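Local structure of P protein (Mumps virus, 3BBZ) at residues 3-14 and 37-45. The protein probably binds the viral nucleocapsid through this C-terminal domain of the phosphoprotein, linking the mumps virus polymerase to its template during RNA synthesis. The protein carries 1 engineered substitution. Sequence-based numbering, arbitrary orientation.
Sequences QKVMITKMITDS and LNDIKRDII. Engineered in segment 3-14: Ser14 (natural residue Cys). With FMT (formic acid), chain D.
Ile7 and Ile44 interlock where helix 3-14 runs nearly parallel to segment 37-45 of helix 34-47, the segment axes 10.5 Å apart at closest approach and inclined by 17°. Ile7 is a knob in the hole formed by Leu37, Ile40, Lys41 and Ile44. Its two branches divide the work: Ile7 CG1 lies 3.6 Å from Lys41 CG, the two side chains crossing at about a right angle, whereas Ile7 CG2 reaches Ile44 CD1 at 3.5 Å. Knob exchange is reciprocal, for Ile44 in turn enters the space bounded by Ile7, Met10, Ile11 and Ser14. With Ile44 CG1 trans to the carbonyl carbon (chi1 -68°), CD1 extends between Ile7 and Ile11; its 3.5 Å separation from Ile11 CG1 is tighter than usual carbon packing. The other branch, Ile44 CG2, rests 4.0 Å from CB of the engineered Ser14, whose OG turns back to Met10 O in a 2.8 Å intrahelical hydrogen bond. These are the first and third helices of an up-down-up three-helix bundle, hence the similar direction; Leu28 of the middle helix, 18-29, touches both Ile7 and Leu37. At the N-terminal end, Leu37 CD1 meets Gln3 CB at 4.0 Å, and the ammonium of Lys4 is hydrogen-bonded to the carbonyl oxygens of Leu28 and Ala31. Beside Ile7, Met10 CE approaches Lys41 CD at 4.2 Å.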
ATOM      1  N   GLN A   3      -8.034  -8.169   1.417  1.00 15.03           N
ATOM      2  CA  GLN A   3      -6.950  -7.245   1.704  1.00 13.70           C
ATOM      3  C   GLN A   3      -6.454  -6.391   0.543  1.00 11.49           C
ATOM      4  O   GLN A   3      -6.094  -5.273   0.757  1.00 12.19           O
ATOM      5  CB  GLN A   3      -5.770  -7.980   2.336  1.00 14.03           C
ATOM      6  CG  GLN A   3      -5.897  -8.130   3.845  1.00 17.51           C
ATOM      7  CD  GLN A   3      -5.864  -6.785   4.614  1.00 21.74           C
ATOM      8  OE1 GLN A   3      -4.821  -6.386   5.092  1.00 24.19           O
ATOM      9  NE2 GLN A   3      -7.022  -6.124   4.765  1.00 22.44           N
ATOM     10  N   LYS A   4      -6.430  -6.892  -0.671  1.00  9.13           N
ATOM     11  CA  LYS A   4      -5.924  -6.066  -1.763  1.00  8.80           C
ATOM     12  C   LYS A   4      -6.779  -4.859  -2.090  1.00  6.69           C
ATOM     13  O   LYS A   4      -6.239  -3.840  -2.489  1.00  7.98           O
ATOM     14  CB  LYS A   4      -5.672  -6.877  -3.036  1.00  7.64           C
ATOM     15  CG  LYS A   4      -4.635  -7.917  -2.835  1.00 11.13           C
ATOM     16  CD  LYS A   4      -3.342  -7.501  -3.458  1.00 13.29           C
ATOM     17  CE  LYS A   4      -2.742  -8.774  -3.925  1.00 13.72           C
ATOM     18  NZ  LYS A   4      -1.825  -8.555  -5.004  1.00 10.22           N
ATOM     19  N   VAL A   5      -8.087  -4.999  -1.984  1.00  5.09           N
ATOM     20  CA  VAL A   5      -9.031  -3.881  -2.178  1.00  3.61           C
ATOM     21  C   VAL A   5      -8.829  -2.886  -1.051  1.00  3.31           C
ATOM     22  O   VAL A   5      -8.659  -1.707  -1.312  1.00  2.00           O
ATOM     23  CB  VAL A   5     -10.495  -4.350  -2.225  1.00  3.15           C
ATOM     24  CG1 VAL A   5     -11.491  -3.171  -2.404  1.00  2.41           C
ATOM     25  CG2 VAL A   5     -10.643  -5.420  -3.347  1.00  2.00           C
ATOM     26  N   MET A   6      -8.813  -3.389   0.189  1.00  4.42           N
ATOM     27  CA  MET A   6      -8.590  -2.570   1.382  1.00  4.43           C
ATOM     28  C   MET A   6      -7.292  -1.784   1.302  1.00  3.20           C
ATOM     29  O   MET A   6      -7.292  -0.577   1.550  1.00  2.98           O
ATOM     30  CB  MET A   6      -8.557  -3.457   2.646  1.00  6.22           C
ATOM     31  CG  MET A   6      -9.881  -4.045   3.121  1.00  8.41           C
ATOM     32  SD  MET A   6     -11.277  -2.898   3.008  1.00 19.19           S
ATOM     33  CE  MET A   6     -11.990  -3.282   1.390  1.00 15.52           C
ATOM     34  N   ILE A   7      -6.178  -2.456   0.970  1.00  2.30           N
ATOM     35  CA  ILE A   7      -4.855  -1.772   0.876  1.00  2.00           C
ATOM     36  C   ILE A   7      -4.802  -0.837  -0.326  1.00  2.41           C
ATOM     37  O   ILE A   7      -4.181   0.219  -0.219  1.00  2.95           O
ATOM     38  CB  ILE A   7      -3.637  -2.748   0.927  1.00  2.00           C
ATOM     39  CG1 ILE A   7      -3.707  -3.645   2.189  1.00  2.00           C
ATOM     40  CG2 ILE A   7      -2.267  -1.997   0.869  1.00  2.00           C
ATOM     41  CD1 ILE A   7      -2.861  -4.965   2.060  1.00  2.50           C
ATOM     42  N   THR A   8      -5.475  -1.153  -1.442  1.00  2.00           N
ATOM     43  CA  THR A   8      -5.553  -0.173  -2.533  1.00  3.51           C
ATOM     44  C   THR A   8      -6.260   1.106  -2.065  1.00  4.52           C
ATOM     45  O   THR A   8      -5.816   2.176  -2.390  1.00  4.19           O
ATOM     46  CB  THR A   8      -6.196  -0.694  -3.814  1.00  3.06           C
ATOM     47  OG1 THR A   8      -5.522  -1.880  -4.209  1.00  6.09           O
ATOM     48  CG2 THR A   8      -6.102   0.335  -4.960  1.00  3.14           C
ATOM     49  N   LYS A   9      -7.327   0.969  -1.263  1.00  4.97           N
ATOM     50  CA  LYS A   9      -8.024   2.134  -0.715  1.00  5.06           C
ATOM     51  C   LYS A   9      -7.187   2.858   0.298  1.00  5.65           C
ATOM     52  O   LYS A   9      -7.243   4.099   0.360  1.00  5.44           O
ATOM     53  CB  LYS A   9      -9.367   1.716  -0.105  1.00  5.56           C
ATOM     54  CG  LYS A   9     -10.323   1.105  -1.169  1.00  3.66           C
ATOM     55  CD  LYS A   9     -11.662   0.765  -0.667  1.00  5.78           C
ATOM     56  CE  LYS A   9     -12.480   2.045  -0.295  1.00 11.31           C
ATOM     57  NZ  LYS A   9     -12.539   3.060  -1.398  1.00 16.56           N
ATOM     58  N   MET A  10      -6.401   2.120   1.085  1.00  5.38           N
ATOM     59  CA  MET A  10      -5.435   2.772   1.975  1.00  7.95           C
ATOM     60  C   MET A  10      -4.483   3.692   1.250  1.00  5.52           C
ATOM     61  O   MET A  10      -4.183   4.774   1.713  1.00  5.78           O
ATOM     62  CB  MET A  10      -4.631   1.783   2.832  1.00  7.54           C
ATOM     63  CG  MET A  10      -5.440   1.154   3.945  1.00  9.24           C
ATOM     64  SD  MET A  10      -4.401  -0.048   4.771  1.00 15.49           S
ATOM     65  CE  MET A  10      -5.597  -1.038   5.585  1.00 13.19           C
ATOM     66  N   ILE A  11      -4.001   3.247   0.115  1.00  5.94           N
ATOM     67  CA  ILE A  11      -3.016   3.998  -0.632  1.00  5.51           C
ATOM     68  C   ILE A  11      -3.668   5.269  -1.161  1.00  7.21           C
ATOM     69  O   ILE A  11      -3.145   6.370  -0.983  1.00  8.46           O
ATOM     70  CB  ILE A  11      -2.445   3.158  -1.818  1.00  4.78           C
ATOM     71  CG1 ILE A  11      -1.675   1.964  -1.287  1.00  2.70           C
ATOM     72  CG2 ILE A  11      -1.492   4.054  -2.673  1.00  3.28           C
ATOM     73  CD1 ILE A  11      -1.481   0.818  -2.297  1.00  5.14           C
ATOM     74  N   THR A  12      -4.812   5.108  -1.830  1.00  9.32           N
ATOM     75  CA  THR A  12      -5.614   6.236  -2.338  1.00 10.52           C
ATOM     76  C   THR A  12      -5.874   7.306  -1.249  1.00 11.48           C
ATOM     77  O   THR A  12      -5.695   8.513  -1.491  1.00 11.72           O
ATOM     78  CB  THR A  12      -6.905   5.700  -3.037  1.00 11.06           C
ATOM     79  OG1 THR A  12      -6.538   4.986  -4.237  1.00 13.52           O
ATOM     80  CG2 THR A  12      -7.878   6.811  -3.439  1.00 11.04           C
ATOM     81  N   ASP A  13      -6.205   6.860  -0.033  1.00 12.24           N
ATOM     82  CA  ASP A  13      -6.595   7.762   1.046  1.00 14.16           C
ATOM     83  C   ASP A  13      -5.428   8.461   1.719  1.00 16.05           C
ATOM     84  O   ASP A  13      -5.581   9.582   2.207  1.00 15.72           O
ATOM     85  CB  ASP A  13      -7.367   7.005   2.131  1.00 13.91           C
ATOM     86  CG  ASP A  13      -8.793   6.725   1.742  1.00 16.79           C
ATOM     87  OD1 ASP A  13      -9.289   7.403   0.817  1.00 19.00           O
ATOM     88  OD2 ASP A  13      -9.431   5.838   2.380  1.00 20.30           O
ATOM     89  N   SER A  14      -4.285   7.779   1.768  1.00 16.76           N
ATOM     90  CA  SER A  14      -3.220   8.154   2.639  1.00 20.23           C
ATOM     91  C   SER A  14      -2.109   8.823   1.837  1.00 21.02           C
ATOM     92  O   SER A  14      -1.573   9.845   2.241  1.00 21.11           O
ATOM     93  CB  SER A  14      -2.689   6.922   3.407  1.00 20.78           C
ATOM     94  OG  SER A  14      -3.731   6.173   4.107  1.00 24.12           O
ATOM     95  N   LEU A  37       2.024  -8.408   2.570  1.00  4.67           N
ATOM     96  CA  LEU A  37       0.952  -7.431   2.692  1.00  5.33           C
ATOM     97  C   LEU A  37       1.070  -6.612   3.983  1.00  4.90           C
ATOM     98  O   LEU A  37       0.898  -5.391   3.931  1.00  5.44           O
ATOM     99  CB  LEU A  37      -0.410  -8.074   2.507  1.00  5.69           C
ATOM    100  CG  LEU A  37      -0.734  -8.734   1.135  1.00  6.71           C
ATOM    101  CD1 LEU A  37      -2.169  -9.266   1.144  1.00  8.63           C
ATOM    102  CD2 LEU A  37      -0.563  -7.817  -0.048  1.00  6.19           C
ATOM    103  N   ASN A  38       1.464  -7.250   5.093  1.00  3.02           N
ATOM    104  CA  ASN A  38       1.679  -6.551   6.365  1.00  3.08           C
ATOM    105  C   ASN A  38       2.796  -5.505   6.254  1.00  2.84           C
ATOM    106  O   ASN A  38       2.680  -4.392   6.786  1.00  3.63           O
ATOM    107  CB  ASN A  38       2.029  -7.532   7.487  1.00  2.15           C
ATOM    108  CG  ASN A  38       0.802  -8.318   7.990  1.00  5.05           C
ATOM    109  OD1 ASN A  38      -0.324  -7.992   7.664  1.00  8.58           O
ATOM    110  ND2 ASN A  38       1.035  -9.352   8.775  1.00  4.01           N
ATOM    111  N   ASP A  39       3.855  -5.873   5.539  1.00  3.72           N
ATOM    112  CA  ASP A  39       4.998  -4.989   5.307  1.00  4.48           C
ATOM    113  C   ASP A  39       4.606  -3.771   4.448  1.00  4.33           C
ATOM    114  O   ASP A  39       5.005  -2.646   4.739  1.00  4.87           O
ATOM    115  CB  ASP A  39       6.115  -5.750   4.635  1.00  5.96           C
ATOM    116  CG  ASP A  39       6.819  -6.747   5.561  1.00  9.26           C
ATOM    117  OD1 ASP A  39       6.432  -6.926   6.757  1.00 12.10           O
ATOM    118  OD2 ASP A  39       7.767  -7.370   5.026  1.00 14.60           O
ATOM    119  N   ILE A  40       3.780  -3.985   3.432  1.00  3.65           N
ATOM    120  CA  ILE A  40       3.238  -2.869   2.652  1.00  3.67           C
ATOM    121  C   ILE A  40       2.344  -1.958   3.501  1.00  3.29           C
ATOM    122  O   ILE A  40       2.535  -0.756   3.523  1.00  3.39           O
ATOM    123  CB  ILE A  40       2.482  -3.382   1.395  1.00  3.05           C
ATOM    124  CG1 ILE A  40       3.458  -4.113   0.494  1.00  4.11           C
ATOM    125  CG2 ILE A  40       1.895  -2.195   0.592  1.00  2.00           C
ATOM    126  CD1 ILE A  40       2.784  -4.959  -0.652  1.00  4.78           C
ATOM    127  N   LYS A  41       1.409  -2.552   4.241  1.00  3.35           N
ATOM    128  CA  LYS A  41       0.596  -1.835   5.235  1.00  2.80           C
ATOM    129  C   LYS A  41       1.418  -1.067   6.256  1.00  3.69           C
ATOM    130  O   LYS A  41       1.140   0.124   6.523  1.00  3.02           O
ATOM    131  CB  LYS A  41      -0.378  -2.803   5.923  1.00  3.62           C
ATOM    132  CG  LYS A  41      -1.518  -3.216   4.957  1.00  2.44           C
ATOM    133  CD  LYS A  41      -2.640  -3.955   5.666  1.00  7.56           C
ATOM    134  CE  LYS A  41      -2.145  -5.263   6.198  1.00  8.10           C
ATOM    135  NZ  LYS A  41      -3.351  -6.003   6.719  1.00 11.03           N
ATOM    136  N   ARG A  42       2.459  -1.719   6.780  1.00  3.64           N
ATOM    137  CA  ARG A  42       3.379  -1.049   7.706  1.00  4.40           C
ATOM    138  C   ARG A  42       3.951   0.229   7.046  1.00  4.37           C
ATOM    139  O   ARG A  42       3.937   1.303   7.656  1.00  3.59           O
ATOM    140  CB  ARG A  42       4.512  -2.003   8.080  1.00  3.81           C
ATOM    141  CG  ARG A  42       5.622  -1.403   8.885  1.00  4.76           C
ATOM    142  CD  ARG A  42       6.893  -2.296   8.724  1.00  8.43           C
ATOM    143  NE  ARG A  42       7.420  -2.246   7.360  1.00  6.10           N
ATOM    144  CZ  ARG A  42       8.238  -3.162   6.830  1.00  5.39           C
ATOM    145  NH1 ARG A  42       8.613  -4.223   7.515  1.00  2.00           N
ATOM    146  NH2 ARG A  42       8.669  -3.005   5.586  1.00  3.48           N
ATOM    147  N   ASP A  43       4.445   0.122   5.808  1.00  4.62           N
ATOM    148  CA  ASP A  43       5.037   1.316   5.162  1.00  4.72           C
ATOM    149  C   ASP A  43       4.030   2.394   4.760  1.00  3.83           C
ATOM    150  O   ASP A  43       4.401   3.550   4.776  1.00  5.14           O
ATOM    151  CB  ASP A  43       5.952   0.938   4.008  1.00  5.54           C
ATOM    152  CG  ASP A  43       7.151   0.130   4.485  1.00  8.14           C
ATOM    153  OD1 ASP A  43       7.568   0.304   5.683  1.00  6.08           O
ATOM    154  OD2 ASP A  43       7.640  -0.696   3.687  1.00 12.28           O
ATOM    155  N   ILE A  44       2.802   2.031   4.382  1.00  3.30           N
ATOM    156  CA  ILE A  44       1.695   2.990   4.174  1.00  3.88           C
ATOM    157  C   ILE A  44       1.384   3.791   5.446  1.00  4.61           C
ATOM    158  O   ILE A  44       1.318   5.040   5.433  1.00  5.11           O
ATOM    159  CB  ILE A  44       0.409   2.338   3.630  1.00  3.31           C
ATOM    160  CG1 ILE A  44       0.624   1.859   2.214  1.00  5.47           C
ATOM    161  CG2 ILE A  44      -0.728   3.398   3.526  1.00  3.15           C
ATOM    162  CD1 ILE A  44      -0.415   0.851   1.745  1.00  4.03           C
ATOM    163  N   ILE A  45       1.291   3.087   6.575  1.00  6.15           N
ATOM    164  CA  ILE A  45       0.977   3.739   7.868  1.00  6.31           C
ATOM    165  C   ILE A  45       2.066   4.734   8.260  1.00  7.05           C
ATOM    166  O   ILE A  45       1.766   5.836   8.700  1.00  7.07           O
ATOM    167  CB  ILE A  45       0.780   2.681   9.003  1.00  6.42           C
ATOM    168  CG1 ILE A  45      -0.438   1.821   8.719  1.00  5.13           C
ATOM    169  CG2 ILE A  45       0.614   3.358  10.362  1.00  6.28           C
ATOM    170  CD1 ILE A  45      -0.435   0.424   9.433  1.00  6.21           C
TER
HETATM  171  C   FMT D   1      -8.447  -8.961  -2.327  1.00 10.92           C
HETATM  172  O1  FMT D   1      -7.693  -9.628  -1.612  1.00 14.18           O
HETATM  173  O2  FMT D   1      -9.377  -8.311  -1.899  1.00  9.12           O